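Local atomic coordinates of oligopeptide ABC transporter, periplasmic oligopeptide-binding protein, putative (Thermotoga maritima MSB8, PDB entry 5IPW), a protein that probably binds oligopeptides in the periplasm and delivers them to a membrane-bound ABC transporter for uptake. Residues V49-E54 / V264-N269; N607-L612 / M627-E632; Y21-M26 / E40-E45. All coordinates share one frame; numbering follows the deposited sequence.

Interaction 1. Residues V49-E54 / V264-N269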
loop_
_atom_site.group_PDB
_atom_site.type_symbol
_atom_site.label_atom_id
_atom_site.label_comp_id
_atom_site.label_asym_id
_atom_site.label_seq_id
_atom_site.Cartn_x
_atom_site.Cartn_y
_atom_site.Cartn_z
ATOM N N VAL A 49 -8.359 22.090 -4.204
ATOM C CA VAL A 49 -7.986 22.485 -5.555
ATOM C C VAL A 49 -7.028 21.448 -6.089
ATOM O O VAL A 49 -6.025 21.135 -5.454
ATOM C CB VAL A 49 -7.328 23.877 -5.587
ATOM C CG1 VAL A 49 -6.980 24.276 -7.014
ATOM C CG2 VAL A 49 -8.261 24.906 -4.962
ATOM N N VAL A 50 -7.350 20.907 -7.260
ATOM C CA VAL A 50 -6.629 19.770 -7.795
ATOM C C VAL A 50 -5.961 20.144 -9.097
ATOM O O VAL A 50 -6.602 20.669 -9.991
ATOM C CB VAL A 50 -7.591 18.601 -7.997
ATOM C CG1 VAL A 50 -6.897 17.415 -8.668
ATOM C CG2 VAL A 50 -8.148 18.201 -6.649
ATOM N N GLN A 51 -4.661 19.893 -9.189
ATOM C CA GLN A 51 -3.955 20.126 -10.433
ATOM C C GLN A 51 -3.937 18.839 -11.250
ATOM O O GLN A 51 -3.497 17.796 -10.766
ATOM C CB GLN A 51 -2.538 20.613 -10.194
ATOM C CG GLN A 51 -1.843 21.027 -11.476
ATOM C CD GLN A 51 -0.404 21.388 -11.227
ATOM O OE1 GLN A 51 -0.113 22.267 -10.404
ATOM N NE2 GLN A 51 0.516 20.707 -11.916
ATOM N N PRO A 52 -4.425 18.910 -12.490
ATOM C CA PRO A 52 -4.463 17.736 -13.329
ATOM C C PRO A 52 -3.121 17.057 -13.512
ATOM O O PRO A 52 -2.089 17.713 -13.534
ATOM C CB PRO A 52 -4.932 18.281 -14.671
ATOM C CG PRO A 52 -5.763 19.454 -14.325
ATOM C CD PRO A 52 -5.194 20.025 -13.062
ATOM N N VAL A 53 -3.161 15.739 -13.666
ATOM C CA VAL A 53 -1.981 14.973 -14.013
ATOM C C VAL A 53 -1.433 15.415 -15.359
ATOM O O VAL A 53 -0.229 15.429 -15.556
ATOM C CB VAL A 53 -2.285 13.460 -14.051
ATOM C CG1 VAL A 53 -1.184 12.692 -14.763
ATOM C CG2 VAL A 53 -2.472 12.933 -12.639
ATOM N N GLU A 54 -2.318 15.774 -16.280
ATOM C CA GLU A 54 -1.931 15.970 -17.666
ATOM C C GLU A 54 -2.430 17.296 -18.196
ATOM O O GLU A 54 -1.668 18.069 -18.771
ATOM C CB GLU A 54 -2.507 14.827 -18.496
ATOM C CG GLU A 54 -1.922 14.667 -19.881
ATOM C CD GLU A 54 -2.644 13.595 -20.674
ATOM O OE1 GLU A 54 -2.777 13.762 -21.911
ATOM O OE2 GLU A 54 -3.090 12.598 -20.060
ATOM N N VAL A 264 -12.349 20.972 -6.685
ATOM C CA VAL A 264 -12.382 21.517 -8.029
ATOM C C VAL A 264 -11.010 21.469 -8.693
ATOM O O VAL A 264 -9.997 21.170 -8.066
ATOM C CB VAL A 264 -12.882 22.977 -8.044
ATOM C CG1 VAL A 264 -14.256 23.090 -7.393
ATOM C CG2 VAL A 264 -11.898 23.905 -7.333
ATOM N N ASP A 265 -11.041 21.729 -9.988
ATOM C CA ASP A 265 -9.896 22.023 -10.845
ATOM C C ASP A 265 -9.178 23.294 -10.507
ATOM O O ASP A 265 -9.723 24.166 -9.845
ATOM C CB ASP A 265 -10.434 22.323 -12.248
ATOM C CG ASP A 265 -10.257 21.219 -13.162
ATOM O OD1 ASP A 265 -9.774 20.169 -12.707
ATOM O OD2 ASP A 265 -10.599 21.398 -14.340
ATOM N N ILE A 266 -7.997 23.447 -11.089
ATOM C CA ILE A 266 -7.361 24.754 -11.159
ATOM C C ILE A 266 -8.204 25.779 -11.935
ATOM O O ILE A 266 -8.083 26.965 -11.688
ATOM C CB ILE A 266 -5.913 24.690 -11.710
ATOM C CG1 ILE A 266 -5.851 24.084 -13.111
ATOM C CG2 ILE A 266 -5.029 23.887 -10.767
ATOM C CD1 ILE A 266 -4.453 24.043 -13.702
ATOM N N GLU A 267 -9.044 25.344 -12.868
ATOM C CA GLU A 267 -9.987 26.258 -13.540
ATOM C C GLU A 267 -11.353 26.374 -12.851
ATOM O O GLU A 267 -12.274 26.968 -13.403
ATOM C CB GLU A 267 -10.204 25.830 -14.999
ATOM C CG GLU A 267 -8.994 26.024 -15.908
ATOM C CD GLU A 267 -8.739 27.486 -16.253
ATOM O OE1 GLU A 267 -9.569 28.084 -16.963
ATOM O OE2 GLU A 267 -7.704 28.039 -15.812
ATOM N N GLY A 268 -11.503 25.803 -11.664
ATOM C CA GLY A 268 -12.784 25.868 -10.946
ATOM C C GLY A 268 -13.887 24.902 -11.385
ATOM O O GLY A 268 -15.032 25.044 -10.953
ATOM N N ASN A 269 -13.566 23.930 -12.237
ATOM C CA ASN A 269 -14.496 22.831 -12.532
ATOM C C ASN A 269 -14.699 21.918 -11.312
ATOM O O ASN A 269 -13.740 21.367 -10.780
ATOM C CB ASN A 269 -13.992 21.976 -13.707
ATOM C CG ASN A 269 -13.874 22.761 -15.000
ATOM O OD1 ASN A 269 -14.831 23.381 -15.447
ATOM N ND2 ASN A 269 -12.691 22.735 -15.608
#
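Val-50 meets residues 264-266 through both its backbone N and its backbone O. Its N donates to Val-264 O at 2.8 Å. The carbonyl of the same residue faces the same strand, where Ile-266 N reaches Val-50 O at 3.3 Å, a weak and bent bond. A CA-H...O contact from Val-49 to Val-264 O completes the polar part. Val-49 and Val-264 form a parallel bridge. Strand 48-51 is the middle strand of a small mixed sheet, with 263-265 parallel to it on one edge and 2-4 antiparallel on the other, where Gly-4 and Ala-2 bond to Val-49 and Gln-51.

The apolar contacts gather round Ile-266. Its CG2 lies 3.9 Å from Gln-51 CA and also touches Val-49 CG1. With chi1 at 59°, CG1 stands between the backbone N and the carbonyl carbon and meets Pro-52 CD at 4.1 Å. Val-49 and Val-264 share a sheet face and approach loosely through their CG2 methyls, while Pro-7 and Tyr-10 of helix 7-14 pack against Val-49. Val-50 instead packs on Met-3 and Met-627.

Beyond the bridge the second segment folds back on itself. Asp-265 to Gly-268 is a type I turn with a G1 beta bulge: Gly-268 N bonds to Asp-265 O, and Asp-265 N to Asn-269 O. Asn-269 ND2 adds an almost straight bond of 2.8 Å to Asp-265 OD2, on the anti side of the carboxylate, and Tyr-273 OH grips the same oxygen.

Interaction 2. Residues N607-L612 / M627-E632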
loop_
_atom_site.group_PDB
_atom_site.type_symbol
_atom_site.label_atom_id
_atom_site.label_comp_id
_atom_site.label_asym_id
_atom_site.label_seq_id
_atom_site.Cartn_x
_atom_site.Cartn_y
_atom_site.Cartn_z
ATOM N N ASN A 607 -5.594 12.163 -18.161
ATOM C CA ASN A 607 -5.176 12.483 -16.787
ATOM C C ASN A 607 -4.798 11.233 -15.993
ATOM O O ASN A 607 -4.876 11.223 -14.762
ATOM C CB ASN A 607 -6.243 13.315 -16.037
ATOM C CG ASN A 607 -6.173 14.811 -16.355
ATOM O OD1 ASN A 607 -5.208 15.309 -16.915
ATOM N ND2 ASN A 607 -7.210 15.527 -15.978
ATOM N N VAL A 608 -4.376 10.187 -16.703
ATOM C CA VAL A 608 -3.887 8.963 -16.073
ATOM C C VAL A 608 -2.363 9.000 -16.119
ATOM O O VAL A 608 -1.796 9.153 -17.196
ATOM C CB VAL A 608 -4.375 7.692 -16.803
ATOM C CG1 VAL A 608 -3.986 6.448 -16.027
ATOM C CG2 VAL A 608 -5.889 7.714 -16.992
ATOM N N PRO A 609 -1.696 8.858 -14.956
ATOM C CA PRO A 609 -0.229 8.913 -14.901
ATOM C C PRO A 609 0.460 7.814 -15.698
ATOM O O PRO A 609 0.057 6.657 -15.628
ATOM C CB PRO A 609 0.093 8.735 -13.408
ATOM C CG PRO A 609 -1.166 8.998 -12.692
ATOM C CD PRO A 609 -2.291 8.685 -13.623
ATOM N N GLU A 610 1.512 8.186 -16.416
ATOM C CA GLU A 610 2.295 7.247 -17.206
ATOM C C GLU A 610 2.937 6.199 -16.309
ATOM O O GLU A 610 2.812 4.998 -16.546
ATOM C CB GLU A 610 3.372 8.001 -17.983
ATOM C CG GLU A 610 3.937 7.238 -19.165
ATOM C CD GLU A 610 5.041 7.993 -19.895
ATOM O OE1 GLU A 610 5.992 7.335 -20.367
ATOM O OE2 GLU A 610 4.968 9.237 -20.002
ATOM N N PHE A 611 3.618 6.668 -15.267
ATOM C CA PHE A 611 4.301 5.796 -14.312
ATOM C C PHE A 611 3.605 5.866 -12.958
ATOM O O PHE A 611 3.038 6.895 -12.588
ATOM C CB PHE A 611 5.770 6.210 -14.165
ATOM C CG PHE A 611 6.507 6.314 -15.474
ATOM C CD1 PHE A 611 6.986 5.174 -16.116
ATOM C CD2 PHE A 611 6.718 7.555 -16.072
ATOM C CE1 PHE A 611 7.664 5.270 -17.322
ATOM C CE2 PHE A 611 7.395 7.657 -17.277
ATOM C CZ PHE A 611 7.867 6.511 -17.904
ATOM N N LEU A 612 3.659 4.762 -12.227
ATOM C CA LEU A 612 3.045 4.669 -10.915
ATOM C C LEU A 612 3.546 3.412 -10.219
ATOM O O LEU A 612 3.808 2.397 -10.861
ATOM C CB LEU A 612 1.520 4.604 -11.035
ATOM C CG LEU A 612 0.699 4.901 -9.778
ATOM C CD1 LEU A 612 0.626 6.393 -9.535
ATOM C CD2 LEU A 612 -0.708 4.346 -9.917
ATOM N N MET A 627 -10.429 10.942 -9.398
ATOM C CA MET A 627 -11.420 12.013 -9.422
ATOM C C MET A 627 -11.150 13.021 -10.547
ATOM O O MET A 627 -12.076 13.684 -11.009
ATOM C CB MET A 627 -11.518 12.712 -8.054
ATOM C CG MET A 627 -10.356 13.635 -7.687
ATOM S SD MET A 627 -10.365 14.143 -5.938
ATOM C CE MET A 627 -10.494 15.872 -6.241
ATOM N N GLN A 628 -9.893 13.127 -10.989
ATOM C CA GLN A 628 -9.527 14.054 -12.080
ATOM C C GLN A 628 -9.213 13.368 -13.410
ATOM O O GLN A 628 -8.697 14.006 -14.331
ATOM C CB GLN A 628 -8.370 15.004 -11.673
ATOM C CG GLN A 628 -7.082 14.370 -11.179
ATOM C CD GLN A 628 -6.191 13.847 -12.281
ATOM O OE1 GLN A 628 -5.744 14.600 -13.142
ATOM N NE2 GLN A 628 -5.909 12.546 -12.250
ATOM N N PHE A 629 -9.525 12.081 -13.518
ATOM C CA PHE A 629 -9.508 11.409 -14.822
ATOM C C PHE A 629 -10.612 12.011 -15.652
ATOM O O PHE A 629 -11.630 12.430 -15.106
ATOM C CB PHE A 629 -9.797 9.915 -14.701
ATOM C CG PHE A 629 -8.723 9.113 -14.012
ATOM C CD1 PHE A 629 -7.472 9.643 -13.726
ATOM C CD2 PHE A 629 -8.966 7.786 -13.699
ATOM C CE1 PHE A 629 -6.500 8.874 -13.101
ATOM C CE2 PHE A 629 -7.995 7.004 -13.096
ATOM C CZ PHE A 629 -6.764 7.552 -12.784
ATOM N N PHE A 630 -10.422 12.058 -16.964
ATOM C CA PHE A 630 -11.504 12.458 -17.858
ATOM C C PHE A 630 -11.484 11.758 -19.206
ATOM O O PHE A 630 -10.479 11.182 -19.606
ATOM C CB PHE A 630 -11.526 13.979 -18.054
ATOM C CG PHE A 630 -10.475 14.512 -19.007
ATOM C CD1 PHE A 630 -9.169 14.702 -18.588
ATOM C CD2 PHE A 630 -10.812 14.881 -20.297
ATOM C CE1 PHE A 630 -8.214 15.227 -19.444
ATOM C CE2 PHE A 630 -9.860 15.404 -21.160
ATOM C CZ PHE A 630 -8.557 15.573 -20.732
ATOM N N ILE A 631 -12.625 11.842 -19.885
ATOM C CA ILE A 631 -12.809 11.323 -21.231
ATOM C C ILE A 631 -12.929 12.499 -22.190
ATOM O O ILE A 631 -13.762 13.386 -21.994
ATOM C CB ILE A 631 -14.102 10.471 -21.319
ATOM C CG1 ILE A 631 -14.000 9.259 -20.398
ATOM C CG2 ILE A 631 -14.367 9.997 -22.743
ATOM C CD1 ILE A 631 -15.344 8.740 -19.944
ATOM N N GLU A 632 -12.130 12.488 -23.250
ATOM C CA GLU A 632 -12.177 13.562 -24.237
ATOM C C GLU A 632 -13.580 13.701 -24.814
ATOM O O GLU A 632 -14.247 12.708 -25.060
ATOM C CB GLU A 632 -11.172 13.304 -25.353
ATOM C CG GLU A 632 -9.736 13.437 -24.886
ATOM C CD GLU A 632 -8.712 13.060 -25.934
ATOM O OE1 GLU A 632 -9.072 12.422 -26.945
ATOM O OE2 GLU A 632 -7.522 13.393 -25.726
#
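Asn-607 and Gln-628 are joined by two hydrogen bonds running in opposite directions. Asn-607 ND2 donates to the backbone Gln-628 O at 2.7 Å, with that oxygen close to the plane of the asparagine amide. In return Gln-628 NE2 donates to the backbone Asn-607 O at 3.0 Å, lying in the plane of that carbonyl. A bend at chi2 (79°) lets the glutamine amide turn back toward Asn-607; the two side-chain amide planes lie 28° apart. Two rings flank the pair: the edge of Phe-630 faces Asn-607 ND2, and the edge of Phe-629 faces Asn-607 O. Val-608 CG2 sits over the centre of one Phe-629 face, a CH-pi contact of 4.1 Å to the centroid.

The contact sits at one end of a short antiparallel pair: Asn-607 follows strand 605-606, and Gln-628 and Phe-629 precede strand 630-631, where Phe-630 bonds to Arg-606 through the backbone. Further out, Asn-607 OD1 accepts from the backbone N of Glu-54 and of Lys-55. An alanine here would lose the whole amide, and Gln-628 O together with those two N-H groups would probably be left without a mate. Gln-628 NE2 also donates to Met-625 O, and OE1 accepts from Val-53 N.

Interaction 3. Residues Y21-M26 / E40-E45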
loop_
_atom_site.group_PDB
_atom_site.type_symbol
_atom_site.label_atom_id
_atom_site.label_comp_id
_atom_site.label_asym_id
_atom_site.label_seq_id
_atom_site.Cartn_x
_atom_site.Cartn_y
_atom_site.Cartn_z
ATOM N N TYR A 21 -16.820 29.214 -10.752
ATOM C CA TYR A 21 -17.004 27.765 -10.630
ATOM C C TYR A 21 -17.855 27.228 -11.757
ATOM O O TYR A 21 -18.783 27.896 -12.213
ATOM C CB TYR A 21 -17.646 27.396 -9.301
ATOM C CG TYR A 21 -16.776 27.645 -8.104
ATOM C CD1 TYR A 21 -15.480 27.173 -8.060
ATOM C CD2 TYR A 21 -17.270 28.325 -6.989
ATOM C CE1 TYR A 21 -14.682 27.392 -6.957
ATOM C CE2 TYR A 21 -16.479 28.548 -5.872
ATOM C CZ TYR A 21 -15.183 28.080 -5.869
ATOM O OH TYR A 21 -14.372 28.284 -4.783
ATOM N N HIS A 22 -17.532 26.012 -12.190
ATOM C CA HIS A 22 -18.224 25.361 -13.297
ATOM C C HIS A 22 -18.685 23.980 -12.876
ATOM O O HIS A 22 -18.209 23.446 -11.880
ATOM C CB HIS A 22 -17.294 25.267 -14.498
ATOM C CG HIS A 22 -16.730 26.587 -14.912
ATOM N ND1 HIS A 22 -17.464 27.519 -15.616
ATOM C CD2 HIS A 22 -15.516 27.144 -14.699
ATOM C CE1 HIS A 22 -16.720 28.591 -15.826
ATOM N NE2 HIS A 22 -15.536 28.390 -15.276
ATOM N N GLU A 23 -19.609 23.405 -13.638
ATOM C CA GLU A 23 -20.227 22.131 -13.273
ATOM C C GLU A 23 -20.514 21.321 -14.507
ATOM O O GLU A 23 -20.562 21.866 -15.603
ATOM C CB GLU A 23 -21.542 22.389 -12.541
ATOM C CG GLU A 23 -22.679 22.833 -13.462
ATOM C CD GLU A 23 -23.791 23.573 -12.745
ATOM O OE1 GLU A 23 -23.828 23.497 -11.512
ATOM O OE2 GLU A 23 -24.630 24.230 -13.400
ATOM N N SER A 24 -20.742 20.025 -14.333
ATOM C CA SER A 24 -21.072 19.170 -15.466
ATOM C C SER A 24 -22.434 19.562 -16.022
ATOM O O SER A 24 -23.329 19.883 -15.256
ATOM C CB SER A 24 -21.098 17.709 -15.052
ATOM O OG SER A 24 -21.275 16.874 -16.183
ATOM N N PRO A 25 -22.595 19.551 -17.355
ATOM C CA PRO A 25 -23.890 19.872 -17.966
ATOM C C PRO A 25 -25.083 19.162 -17.312
ATOM O O PRO A 25 -26.088 19.807 -17.019
ATOM C CB PRO A 25 -23.717 19.401 -19.413
ATOM C CG PRO A 25 -22.262 19.568 -19.684
ATOM C CD PRO A 25 -21.556 19.314 -18.378
ATOM N N MET A 26 -24.964 17.861 -17.060
ATOM C CA MET A 26 -26.047 17.114 -16.423
ATOM C C MET A 26 -26.487 17.749 -15.105
ATOM O O MET A 26 -27.655 17.671 -14.739
ATOM C CB MET A 26 -25.662 15.641 -16.197
ATOM C CG MET A 26 -24.607 15.400 -15.125
ATOM S SD MET A 26 -24.418 13.673 -14.646
ATOM C CE MET A 26 -25.682 13.525 -13.392
ATOM N N GLU A 40 -22.292 27.058 -6.871
ATOM C CA GLU A 40 -21.725 28.011 -5.903
ATOM C C GLU A 40 -22.174 27.683 -4.486
ATOM O O GLU A 40 -21.411 27.833 -3.522
ATOM C CB GLU A 40 -22.154 29.448 -6.236
ATOM C CG GLU A 40 -21.532 30.027 -7.499
ATOM C CD GLU A 40 -22.228 29.598 -8.789
ATOM O OE1 GLU A 40 -23.419 29.175 -8.737
ATOM O OE2 GLU A 40 -21.574 29.695 -9.861
ATOM N N GLN A 41 -23.428 27.245 -4.384
ATOM C CA GLN A 41 -24.031 26.847 -3.120
ATOM C C GLN A 41 -23.663 25.414 -2.714
ATOM O O GLN A 41 -23.435 25.142 -1.526
ATOM C CB GLN A 41 -25.541 26.978 -3.229
ATOM C CG GLN A 41 -26.281 26.660 -1.941
ATOM C CD GLN A 41 -27.777 26.897 -2.056
ATOM O OE1 GLN A 41 -28.237 27.744 -2.846
ATOM N NE2 GLN A 41 -28.549 26.147 -1.268
ATOM N N ARG A 42 -23.625 24.511 -3.699
ATOM C CA ARG A 42 -23.254 23.105 -3.478
ATOM C C ARG A 42 -21.836 22.937 -2.941
ATOM O O ARG A 42 -21.600 22.141 -2.033
ATOM C CB ARG A 42 -23.326 22.329 -4.783
ATOM C CG ARG A 42 -24.693 21.831 -5.196
ATOM C CD ARG A 42 -24.539 20.971 -6.441
ATOM N NE ARG A 42 -24.845 21.743 -7.625
ATOM C CZ ARG A 42 -24.198 21.705 -8.783
ATOM N NH1 ARG A 42 -23.143 20.938 -8.994
ATOM N NH2 ARG A 42 -24.630 22.478 -9.753
ATOM N N LEU A 43 -20.890 23.657 -3.538
ATOM C CA LEU A 43 -19.484 23.605 -3.107
ATOM C C LEU A 43 -19.284 24.204 -1.713
ATOM O O LEU A 43 -20.074 25.029 -1.270
ATOM C CB LEU A 43 -18.595 24.364 -4.093
ATOM C CG LEU A 43 -18.427 23.748 -5.476
ATOM C CD1 LEU A 43 -17.918 24.801 -6.439
ATOM C CD2 LEU A 43 -17.473 22.567 -5.426
ATOM N N PRO A 44 -18.214 23.798 -1.022
ATOM C CA PRO A 44 -17.876 24.468 0.229
ATOM C C PRO A 44 -17.326 25.868 -0.024
ATOM O O PRO A 44 -17.203 26.283 -1.173
ATOM C CB PRO A 44 -16.794 23.572 0.823
ATOM C CG PRO A 44 -16.152 22.943 -0.362
ATOM C CD PRO A 44 -17.249 22.737 -1.357
ATOM N N GLU A 45 -17.009 26.588 1.047
ATOM C CA GLU A 45 -16.450 27.930 0.921
ATOM C C GLU A 45 -15.040 27.854 0.368
ATOM O O GLU A 45 -14.640 28.692 -0.412
ATOM C CB GLU A 45 -16.454 28.648 2.265
ATOM C CG GLU A 45 -17.839 29.119 2.688
ATOM C CD GLU A 45 -17.856 29.825 4.040
ATOM O OE1 GLU A 45 -16.777 29.995 4.669
ATOM O OE2 GLU A 45 -18.962 30.210 4.476
HETATM O O HOH W 1 -19.039 31.010 -10.166
#
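Tyr-21 and Leu-43 meet because both turn CG anti to their carbonyl carbons (chi1 -68° and -69°), on CB atoms that point across the contact. Leu-43 CD1 comes down over one face of the tyrosine ring, 3.7 Å from its centroid and displaced toward the CG end of the rim. It is a CH-pi contact made by this one methyl, which also lies 3.9 Å from Tyr-21 CB.

A water couples the backbone of one segment to a carboxylate of the other. Tyr-21 N donates to it at 2.9 Å, and the water in turn donates to Glu-40 OE2, likewise at 2.9 Å. Glu-40 is folded back at chi2, which brings its carboxylate round to the water.

The third element is an ion pair between Glu-23 and Arg-42. The glutamate chain extends beyond CG, and Glu-23 OE1 is modelled at the NH2 edge of Arg-42 as a salt bridge, but the two atoms are too close. The pairing of charges is therefore plausible, while its exact geometry is doubtful. Other partners hold the groups in place: Thr-28 OG1 bonds to Glu-23 OE2, and Arg-42 NE donates to Pro-37 O.

Leu-43 is where the chain leaves helix 39-42. Helix 25-32 begins just after Ser-24 and passes beside the ion pair, with Val-31 touching both Glu-23 and Arg-42, and Leu-27 touching the arginine. At the start of that helix, Ser-24 and Met-26 pack against Arg-257 of strand 252-257.

Overall arrangement
Interaction 1 lies between the other two and touches both; its centre is about 12 Å from that of interaction 2 and about 14 Å from that of interaction 3. Toward interaction 2, the distance from Val-53 N to Gln-628 OE1 is 2.9 Å, and Pro-52 CA packs against the same oxygen, tying the C-terminal part of the chain to the end of strand 48-51. Toward interaction 3, His-22 N probably bonds to Gly-268 O at 3.0 Å, bringing residues 21-26 beside the turn after strand 263-265. Interactions 2 and 3 do not meet, their nearest atoms being about 10 Å apart. No peptide-binding residue is identified among the three, which join N-terminal, middle and C-terminal parts of the chain.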